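PDB 4Q6J: Lmo0131 protein from Listeria monocytogenes, which is of unproven function but adopts the TIM-barrel fold of EAL domains and may act as a cyclic-guanylate-specific phosphodiesterase. Local coordinates for residues H97-S102 with L122-I127; M69-A74 with M105-D110. One frame throughout, in Å; residues are numbered along the deposited sequence. Where two conformers were deposited one is given.

Interaction 1: residues H97-S102 with L122-I127; sequences HYVASS and LEIEII. With ACY (acetic acid), chain S; EDO (1,2-ethanediol), chain N.
V99, on the last turn of the short helix 96-99, packs on I124 and I126 of strand 122-127, two isoleucines on the helix-facing side of a strand in the TIM barrel of this EAL domain. The V99 CB points at the strand but stays behind its methyls. With CG1 anti to the backbone N (chi1 175°), CG2 is the branch left facing the strand. CG2 does the touching: it sits 4.2 Å from I126 CG1 and 4.4 Å from I124 CG2, touching both isoleucines. These are van der Waals contacts at ordinary distance; I94 of the adjacent strand and L142 of helix 136-146 also pack on V99. Helix 136-146 grips the backbone as well, since N141 ND2 donates to V99 O.

E123 and E125, which flank I124, point to the other side of the strand. E123 is extended beyond CG; its OE1 accepts a hydrogen bond from O1 of an ethanediol at 2.6 Å, and OE2 pairs with S153 OG on the next strand. K27 bonds the same diol and forms a long, weak ion pair with E123 OE1.

The polypeptide leaves helix 96-99 through a turn closed by S101 N to Y98 O (3.2 Å), and S101 is then the N-cap of helix 102-115, its OG taking the N-H of Y104. That hydroxyl swings anti to its own N (chi1 169°) and is also the donor to an acetic acid molecule, probably from the crystallisation liquor, also hydrogen-bonded to T103 of the second subunit, with S101 OG 2.6 Å from its OXT.

Interaction 2: residues M69-A74 with M105-D110; sequences MQDFVA and MTFLHD. With EDO (1,2-ethanediol), chain P.
Two helices of the barrel's outer layer, 66-83 and 102-115, face each other here, A74 and D71 on the first against L108 and F107 on the second. The innermost touch is apolar: A74 CB points across the gap and meets L108 CD1 at 4.2 Å. The L108 CB itself does not aim straight at the other helix; CG stands anti to the backbone N (chi1 176°), and the branch ending in CD1 carries the contact. L108 also packs on I94 of strand 89-95 and I145 of helix 136-146.

Farther out a carboxylate comes near a ring. D71 OD1 comes to 4.1 Å from F107 CE2, approaching the phenyl group obliquely. An ethanediol, probably from the crystallisation liquor, is wedged between the four residues. Its O2 donates to D71 OD1 over 2.6 Å, and its carbons lie against the apolar groups, with C2 only 3.3 Å from F107 CE2 and C1 3.6 Å from A74 CB. Y104 OH makes a further hydrogen bond to the diol.

On a different side of helix 102-115, H109 ND1 donates to D110 OD1 at 3.1 Å (152° at the hydrogen). The acceptor uses its anti lone pair and lies 19° out of the imidazole plane.

The crevice between the helices is thus amphipathic, methyls and a phenyl ring alongside a carboxylate. Because D71 OD1 also forms a salt bridge with R67 NE, its negative charge is probably partly offset, and the same oxygen can serve the arginine within its helix and the small alcohol lodged between the two helices.

In the fold
From the N terminus, helix 66-83 supplies the first half of interaction 2; the chain then runs through strand 89-95 to helix 96-99, where interaction 1 begins. Helix 102-115 follows and closes the loop of interaction 2 against 69-74, and strand 122-127 closes that of interaction 1. The segments alternate, so the two loops cross rather than nest. Residues 105-110 lie between the two segments of interaction 1 in sequence, and helix 102-115 joins the contacts in space: M105 CG packs on V99 O at 3.2 Å, and L108 CD2 meets I124 CD1 at 3.8 Å. Together the contacts tie two neighbouring outer helices, the short helix between them in the chain, and a barrel strand.

Interaction 1: residues H97-S102 with L122-I127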
loop_
_atom_site.group_PDB
_atom_site.type_symbol
_atom_site.label_atom_id
_atom_site.label_comp_id
_atom_site.label_asym_id
_atom_site.label_seq_id
_atom_site.Cartn_x
_atom_site.Cartn_y
_atom_site.Cartn_z
ATOM N N HIS B 97 -14.422 -1.319 1.829
ATOM C CA HIS B 97 -15.043 -0.378 0.876
ATOM C C HIS B 97 -16.573 -0.444 0.841
ATOM O O HIS B 97 -17.250 0.576 0.846
ATOM C CB HIS B 97 -14.489 -0.607 -0.549
ATOM C CG HIS B 97 -15.324 0.009 -1.646
ATOM N ND1 HIS B 97 -15.250 1.346 -1.984
ATOM C CD2 HIS B 97 -16.239 -0.537 -2.482
ATOM C CE1 HIS B 97 -16.094 1.597 -2.967
ATOM N NE2 HIS B 97 -16.707 0.474 -3.291
ATOM N N TYR B 98 -17.093 -1.666 0.777
ATOM C CA TYR B 98 -18.535 -1.916 0.766
ATOM C C TYR B 98 -19.200 -1.601 2.120
ATOM O O TYR B 98 -20.282 -1.058 2.165
ATOM C CB TYR B 98 -18.799 -3.368 0.410
ATOM C CG TYR B 98 -19.082 -3.589 -1.034
ATOM C CD1 TYR B 98 -20.377 -3.615 -1.504
ATOM C CD2 TYR B 98 -18.060 -3.766 -1.937
ATOM C CE1 TYR B 98 -20.645 -3.801 -2.827
ATOM C CE2 TYR B 98 -18.320 -3.959 -3.273
ATOM C CZ TYR B 98 -19.622 -3.969 -3.705
ATOM O OH TYR B 98 -19.913 -4.140 -5.026
ATOM N N VAL B 99 -18.531 -1.939 3.221
ATOM C CA VAL B 99 -19.051 -1.616 4.537
ATOM C C VAL B 99 -19.160 -0.096 4.730
ATOM O O VAL B 99 -20.074 0.400 5.387
ATOM C CB VAL B 99 -18.225 -2.290 5.665
ATOM C CG1 VAL B 99 -18.707 -1.831 7.034
ATOM C CG2 VAL B 99 -18.305 -3.821 5.554
ATOM N N ALA B 100 -18.243 0.635 4.109
ATOM C CA ALA B 100 -18.196 2.083 4.263
ATOM C C ALA B 100 -19.081 2.808 3.263
ATOM O O ALA B 100 -19.170 4.031 3.290
ATOM C CB ALA B 100 -16.774 2.580 4.153
ATOM N N SER B 101 -19.715 2.047 2.376
ATOM C CA SER B 101 -20.681 2.579 1.415
ATOM C C SER B 101 -22.098 2.586 1.989
ATOM O O SER B 101 -22.697 1.550 2.198
ATOM C CB SER B 101 -20.674 1.769 0.109
ATOM O OG SER B 101 -21.765 2.113 -0.724
ATOM N N SER B 102 -22.637 3.768 2.228
ATOM C CA SER B 102 -23.976 3.844 2.754
ATOM C C SER B 102 -24.941 3.322 1.730
ATOM O O SER B 102 -25.915 2.696 2.073
ATOM C CB SER B 102 -24.334 5.265 3.139
ATOM O OG SER B 102 -23.466 5.682 4.155
ATOM N N LEU B 122 -26.782 -14.170 11.071
ATOM C CA LEU B 122 -25.883 -13.634 10.043
ATOM C C LEU B 122 -24.751 -12.893 10.711
ATOM O O LEU B 122 -24.964 -12.186 11.682
ATOM C CB LEU B 122 -26.581 -12.708 9.026
ATOM C CG LEU B 122 -25.720 -12.070 7.918
ATOM C CD1 LEU B 122 -25.542 -13.035 6.781
ATOM C CD2 LEU B 122 -26.380 -10.806 7.433
ATOM N N GLU B 123 -23.557 -13.068 10.141
ATOM C CA GLU B 123 -22.349 -12.358 10.532
ATOM C C GLU B 123 -21.756 -11.665 9.287
ATOM O O GLU B 123 -21.535 -12.301 8.269
ATOM C CB GLU B 123 -21.355 -13.352 11.133
ATOM C CG GLU B 123 -19.968 -12.811 11.327
ATOM C CD GLU B 123 -19.039 -13.872 11.958
ATOM O OE1 GLU B 123 -19.500 -14.554 12.891
ATOM O OE2 GLU B 123 -17.876 -14.042 11.522
ATOM N N ILE B 124 -21.563 -10.355 9.374
ATOM C CA ILE B 124 -20.798 -9.626 8.370
ATOM C C ILE B 124 -19.353 -9.670 8.793
ATOM O O ILE B 124 -19.009 -9.182 9.855
ATOM C CB ILE B 124 -21.228 -8.159 8.269
ATOM C CG1 ILE B 124 -22.628 -8.046 7.658
ATOM C CG2 ILE B 124 -20.219 -7.345 7.465
ATOM C CD1 ILE B 124 -23.168 -6.630 7.622
ATOM N N GLU B 125 -18.523 -10.289 7.957
ATOM C CA GLU B 125 -17.097 -10.388 8.200
ATOM C C GLU B 125 -16.362 -9.380 7.322
ATOM O O GLU B 125 -16.375 -9.469 6.100
ATOM C CB GLU B 125 -16.588 -11.798 7.934
ATOM C CG GLU B 125 -15.085 -11.828 7.917
ATOM C CD GLU B 125 -14.503 -13.206 7.757
ATOM O OE1 GLU B 125 -15.218 -14.196 7.910
ATOM O OE2 GLU B 125 -13.294 -13.308 7.481
ATOM N N ILE B 126 -15.741 -8.398 7.952
ATOM C CA ILE B 126 -15.112 -7.295 7.245
ATOM C C ILE B 126 -13.758 -7.762 6.723
ATOM O O ILE B 126 -12.927 -8.252 7.495
ATOM C CB ILE B 126 -14.950 -6.035 8.159
ATOM C CG1 ILE B 126 -16.287 -5.651 8.792
ATOM C CG2 ILE B 126 -14.321 -4.866 7.387
ATOM C CD1 ILE B 126 -16.154 -4.684 9.909
ATOM N N ILE B 127 -13.559 -7.640 5.417
ATOM C CA ILE B 127 -12.324 -8.061 4.779
ATOM C C ILE B 127 -11.644 -6.879 4.055
ATOM O O ILE B 127 -12.129 -5.746 4.137
ATOM C CB ILE B 127 -12.528 -9.295 3.833
ATOM C CG1 ILE B 127 -13.384 -8.953 2.612
ATOM C CG2 ILE B 127 -13.087 -10.446 4.592
ATOM C CD1 ILE B 127 -13.180 -9.909 1.486
HETATM C C ACY S . -21.640 5.111 -2.710
HETATM O O ACY S . -22.478 6.008 -2.585
HETATM O OXT ACY S . -21.244 4.451 -1.739
HETATM C CH3 ACY S . -21.057 4.822 -4.056
HETATM C C1 EDO N . -18.022 -16.463 15.532
HETATM O O1 EDO N . -17.794 -16.075 14.168
HETATM C C2 EDO N . -18.691 -17.824 15.611
HETATM O O2 EDO N . -17.788 -18.850 15.185
#

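Interaction 2: residues M69-A74 with M105-D110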
loop_
_atom_site.group_PDB
_atom_site.type_symbol
_atom_site.label_atom_id
_atom_site.label_comp_id
_atom_site.label_asym_id
_atom_site.label_seq_id
_atom_site.Cartn_x
_atom_site.Cartn_y
_atom_site.Cartn_z
HETATM N N MSE B 69 -21.284 -10.247 -7.337
HETATM C CA MSE B 69 -20.720 -11.283 -6.524
HETATM C C MSE B 69 -21.187 -11.125 -5.083
HETATM O O MSE B 69 -21.661 -12.093 -4.482
HETATM C CB MSE B 69 -19.191 -11.292 -6.653
HETATM C CG MSE B 69 -18.557 -12.594 -6.232
HETATM SE SE MSE B 69 -16.658 -12.413 -5.877
HETATM C CE MSE B 69 -16.764 -10.659 -5.105
ATOM N N GLN B 70 -21.081 -9.906 -4.546
ATOM C CA GLN B 70 -21.547 -9.611 -3.180
ATOM C C GLN B 70 -23.003 -9.973 -3.031
ATOM O O GLN B 70 -23.380 -10.615 -2.077
ATOM C CB GLN B 70 -21.365 -8.128 -2.791
ATOM C CG GLN B 70 -19.965 -7.689 -2.547
ATOM C CD GLN B 70 -19.199 -8.540 -1.542
ATOM O OE1 GLN B 70 -19.726 -8.987 -0.514
ATOM N NE2 GLN B 70 -17.941 -8.772 -1.850
ATOM N N ASP B 71 -23.811 -9.542 -4.002
ATOM C CA ASP B 71 -25.238 -9.789 -3.984
ATOM C C ASP B 71 -25.483 -11.299 -3.930
ATOM O O ASP B 71 -26.261 -11.783 -3.108
ATOM C CB ASP B 71 -25.917 -9.142 -5.210
ATOM C CG ASP B 71 -26.067 -7.602 -5.101
ATOM O OD1 ASP B 71 -25.726 -6.977 -4.077
ATOM O OD2 ASP B 71 -26.550 -6.994 -6.078
ATOM N N PHE B 72 -24.787 -12.038 -4.790
ATOM C CA PHE B 72 -24.856 -13.496 -4.794
ATOM C C PHE B 72 -24.568 -14.045 -3.393
ATOM O O PHE B 72 -25.352 -14.814 -2.837
ATOM C CB PHE B 72 -23.857 -14.111 -5.804
ATOM C CG PHE B 72 -23.717 -15.622 -5.664
ATOM C CD1 PHE B 72 -24.533 -16.484 -6.374
ATOM C CD2 PHE B 72 -22.808 -16.177 -4.779
ATOM C CE1 PHE B 72 -24.412 -17.861 -6.205
ATOM C CE2 PHE B 72 -22.704 -17.528 -4.610
ATOM C CZ PHE B 72 -23.494 -18.366 -5.307
ATOM N N VAL B 73 -23.420 -13.651 -2.845
ATOM C CA VAL B 73 -22.975 -14.095 -1.529
ATOM C C VAL B 73 -24.044 -13.804 -0.469
ATOM O O VAL B 73 -24.395 -14.675 0.294
ATOM C CB VAL B 73 -21.610 -13.446 -1.184
ATOM C CG1 VAL B 73 -21.240 -13.622 0.252
ATOM C CG2 VAL B 73 -20.546 -14.027 -2.096
ATOM N N ALA B 74 -24.590 -12.600 -0.451
ATOM C CA ALA B 74 -25.564 -12.276 0.569
ATOM C C ALA B 74 -26.880 -13.026 0.398
ATOM O O ALA B 74 -27.451 -13.530 1.366
ATOM C CB ALA B 74 -25.798 -10.813 0.613
HETATM N N MSE B 105 -24.760 -0.375 2.007
HETATM C CA MSE B 105 -25.146 -0.897 3.307
HETATM C C MSE B 105 -26.616 -0.649 3.587
HETATM O O MSE B 105 -27.223 -1.284 4.444
HETATM C CB MSE B 105 -24.244 -0.341 4.413
HETATM C CG MSE B 105 -22.805 -0.914 4.366
HETATM SE SE MSE B 105 -22.701 -2.877 4.663
HETATM C CE MSE B 105 -22.829 -2.831 6.622
ATOM N N THR B 106 -27.200 0.280 2.849
ATOM C CA THR B 106 -28.628 0.554 2.959
ATOM C C THR B 106 -29.403 -0.494 2.224
ATOM O O THR B 106 -30.349 -1.039 2.743
ATOM C CB THR B 106 -28.957 1.911 2.389
ATOM O OG1 THR B 106 -28.580 2.898 3.354
ATOM C CG2 THR B 106 -30.443 2.017 2.099
ATOM N N PHE B 107 -28.977 -0.811 1.016
ATOM C CA PHE B 107 -29.551 -1.957 0.339
ATOM C C PHE B 107 -29.450 -3.271 1.116
ATOM O O PHE B 107 -30.374 -4.075 1.087
ATOM C CB PHE B 107 -28.898 -2.177 -1.004
ATOM C CG PHE B 107 -29.476 -3.326 -1.726
ATOM C CD1 PHE B 107 -30.803 -3.290 -2.140
ATOM C CD2 PHE B 107 -28.739 -4.466 -1.944
ATOM C CE1 PHE B 107 -31.364 -4.358 -2.798
ATOM C CE2 PHE B 107 -29.292 -5.515 -2.614
ATOM C CZ PHE B 107 -30.604 -5.461 -3.037
ATOM N N LEU B 108 -28.313 -3.487 1.776
ATOM C CA LEU B 108 -28.097 -4.738 2.473
ATOM C C LEU B 108 -29.004 -4.813 3.689
ATOM O O LEU B 108 -29.596 -5.834 3.977
ATOM C CB LEU B 108 -26.630 -4.917 2.883
ATOM C CG LEU B 108 -26.385 -6.190 3.722
ATOM C CD1 LEU B 108 -26.724 -7.446 2.960
ATOM C CD2 LEU B 108 -24.978 -6.283 4.254
ATOM N N HIS B 109 -29.094 -3.718 4.410
ATOM C CA HIS B 109 -30.004 -3.587 5.534
ATOM C C HIS B 109 -31.436 -3.878 5.121
ATOM O O HIS B 109 -32.197 -4.520 5.849
ATOM C CB HIS B 109 -29.938 -2.159 6.056
ATOM C CG HIS B 109 -31.024 -1.825 7.016
ATOM N ND1 HIS B 109 -32.334 -1.651 6.626
ATOM C CD2 HIS B 109 -30.997 -1.621 8.352
ATOM C CE1 HIS B 109 -33.071 -1.365 7.682
ATOM N NE2 HIS B 109 -32.282 -1.336 8.740
ATOM N N ASP B 110 -31.813 -3.360 3.958
ATOM C CA ASP B 110 -33.161 -3.528 3.442
ATOM C C ASP B 110 -33.414 -4.949 2.999
ATOM O O ASP B 110 -34.467 -5.522 3.284
ATOM C CB ASP B 110 -33.353 -2.640 2.238
ATOM C CG ASP B 110 -33.508 -1.211 2.606
ATOM O OD1 ASP B 110 -33.361 -0.868 3.799
ATOM O OD2 ASP B 110 -33.776 -0.423 1.687
HETATM C C1 EDO P . -28.153 -8.443 -0.635
HETATM O O1 EDO P . -28.381 -9.244 -1.800
HETATM C C2 EDO P . -27.152 -7.301 -0.862
HETATM O O2 EDO P . -25.955 -7.674 -1.568
#